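Local atomic coordinates of glutathione S-transferase family protein (Populus trichocarpa, PDB entry 5F06), a protein that probably catalyses the conjugation of glutathione to electrophilic compounds, as a Phi-class glutathione transferase, releasing a halide ion where the substrate is a halide. Residues Y82-R86 and F161-L167. Sequence-based numbering, arbitrary orientation.
Sequences YDLIR and FYSLADL
Arg86 lays its guanidinium flat over one face of the Phe161 ring, the planes 9° apart, with NE 3.4 Å from CD1 near the ring's rim: an off-centre cation-pi stack, for which phenylalanine offers a flat pi face. Bent at chi2 and chi3, the arginine chain turns its guanidinium onto the ring and brings NH1 to Asp83 O, 2.9 Å away; CG and CD lie along the ring too. NE forms a salt bridge with Glu92 of helix 90-120, while Asp83 OD2 lies above the opposite guanidinium face, a long salt bridge of charges only. Were Arg86 replaced by an alanine, Glu92 and Asp83 O would probably lose these mates and Phe161 its flat cover. Tyr82, its CG anti to the backbone N (chi1 -173°), is long enough for its hydroxyl to donate to Tyr162 O at 2.6 Å. A water links the same OH to Tyr162 N, and the edge of the Tyr162 ring is turned toward the face of Tyr82. Leu164 N donates to Leu84 O at 3.0 Å where helix 164-167 begins. A serine and an aspartate suit this start as a capping box: Ser163 OG accepts from Ala165 N, Asp166 OD2 from Ser163 N. Buried Leu84 meets Tyr162 and Leu167 through CD2; Ile85 lies alongside Leu164. Stack, carbonyl and carboxylates together probably fix the guanidinium's rotation, holding the linker between the thioredoxin-like and helical GST domains against the capped helix start.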
# COMPACT_ATOMS: atom_id res chain seq x y z
N TYR A 82 -1.15 20.42 -10.64
CA TYR A 82 -0.14 19.53 -11.19
C TYR A 82 -0.70 18.16 -11.56
O TYR A 82 -1.58 17.62 -10.88
CB TYR A 82 1.03 19.36 -10.22
CG TYR A 82 2.13 18.57 -10.86
CD1 TYR A 82 3.07 19.19 -11.68
CD2 TYR A 82 2.22 17.20 -10.69
CE1 TYR A 82 4.07 18.47 -12.29
CE2 TYR A 82 3.22 16.47 -11.30
CZ TYR A 82 4.14 17.11 -12.10
OH TYR A 82 5.14 16.38 -12.71
N ASP A 83 -0.15 17.59 -12.63
CA ASP A 83 -0.56 16.29 -13.15
C ASP A 83 0.11 15.14 -12.38
O ASP A 83 1.11 14.58 -12.83
CB ASP A 83 -0.20 16.22 -14.64
CG ASP A 83 -0.67 14.94 -15.30
OD1 ASP A 83 -1.47 14.20 -14.70
OD2 ASP A 83 -0.24 14.70 -16.45
N LEU A 84 -0.46 14.80 -11.23
CA LEU A 84 0.18 13.87 -10.29
C LEU A 84 0.09 12.40 -10.70
O LEU A 84 1.00 11.63 -10.38
CB LEU A 84 -0.42 14.03 -8.89
CG LEU A 84 -0.00 15.25 -8.07
CD1 LEU A 84 -0.84 15.36 -6.81
CD2 LEU A 84 1.48 15.18 -7.72
N ILE A 85 -0.99 12.00 -11.37
CA ILE A 85 -1.17 10.59 -11.74
C ILE A 85 -1.22 10.37 -13.25
O ILE A 85 -1.50 9.26 -13.71
CB ILE A 85 -2.44 10.00 -11.08
CG1 ILE A 85 -3.70 10.76 -11.52
CG2 ILE A 85 -2.29 10.02 -9.56
CD1 ILE A 85 -5.00 10.07 -11.12
N ARG A 86 -0.92 11.42 -14.01
CA ARG A 86 -0.65 11.31 -15.45
C ARG A 86 -1.89 10.89 -16.25
O ARG A 86 -1.91 9.85 -16.90
CB ARG A 86 0.51 10.33 -15.69
CG ARG A 86 1.67 10.48 -14.70
CD ARG A 86 2.15 11.93 -14.57
NE ARG A 86 2.79 12.42 -15.78
CZ ARG A 86 3.23 13.67 -15.93
NH1 ARG A 86 3.10 14.55 -14.95
NH2 ARG A 86 3.81 14.03 -17.07
N PHE A 161 9.28 12.75 -14.78
CA PHE A 161 8.25 13.67 -14.33
C PHE A 161 7.98 13.42 -12.85
O PHE A 161 7.99 12.28 -12.39
CB PHE A 161 6.96 13.48 -15.13
CG PHE A 161 6.49 12.05 -15.18
CD1 PHE A 161 5.69 11.53 -14.18
CD2 PHE A 161 6.88 11.23 -16.23
CE1 PHE A 161 5.28 10.21 -14.23
CE2 PHE A 161 6.47 9.91 -16.28
CZ PHE A 161 5.67 9.41 -15.28
N TYR A 162 7.75 14.50 -12.10
CA TYR A 162 7.29 14.38 -10.73
C TYR A 162 5.91 13.72 -10.72
O TYR A 162 5.09 14.00 -11.60
CB TYR A 162 7.25 15.75 -10.06
CG TYR A 162 6.87 15.74 -8.60
CD1 TYR A 162 7.75 15.26 -7.64
CD2 TYR A 162 5.64 16.22 -8.18
CE1 TYR A 162 7.41 15.26 -6.30
CE2 TYR A 162 5.28 16.22 -6.85
CZ TYR A 162 6.17 15.75 -5.91
OH TYR A 162 5.82 15.75 -4.58
N SER A 163 5.66 12.85 -9.75
CA SER A 163 4.36 12.19 -9.64
C SER A 163 3.96 11.89 -8.20
O SER A 163 4.71 12.17 -7.26
CB SER A 163 4.36 10.89 -10.45
OG SER A 163 4.94 9.84 -9.70
N LEU A 164 2.78 11.32 -8.04
CA LEU A 164 2.26 10.92 -6.74
C LEU A 164 3.22 9.96 -6.03
O LEU A 164 3.30 9.94 -4.80
CB LEU A 164 0.88 10.29 -6.89
CG LEU A 164 0.13 10.02 -5.58
CD1 LEU A 164 -0.27 11.33 -4.90
CD2 LEU A 164 -1.09 9.16 -5.86
N ALA A 165 3.93 9.16 -6.82
CA ALA A 165 4.91 8.21 -6.29
C ALA A 165 5.97 8.93 -5.45
O ALA A 165 6.24 8.54 -4.32
CB ALA A 165 5.57 7.43 -7.42
N ASP A 166 6.57 9.97 -6.01
CA ASP A 166 7.58 10.74 -5.29
C ASP A 166 6.95 11.43 -4.08
O ASP A 166 7.50 11.39 -2.97
CB ASP A 166 8.22 11.78 -6.20
CG ASP A 166 8.64 11.20 -7.53
OD1 ASP A 166 9.75 10.62 -7.61
OD2 ASP A 166 7.86 11.32 -8.50
N LEU A 167 5.81 12.06 -4.30
CA LEU A 167 5.12 12.84 -3.27
C LEU A 167 4.92 12.05 -1.98
O LEU A 167 5.14 12.57 -0.88
CB LEU A 167 3.76 13.31 -3.80
CG LEU A 167 2.95 14.22 -2.86
CD1 LEU A 167 2.13 15.21 -3.67
CD2 LEU A 167 2.04 13.42 -1.92
O HOH W 1 8.01 17.06 -13.43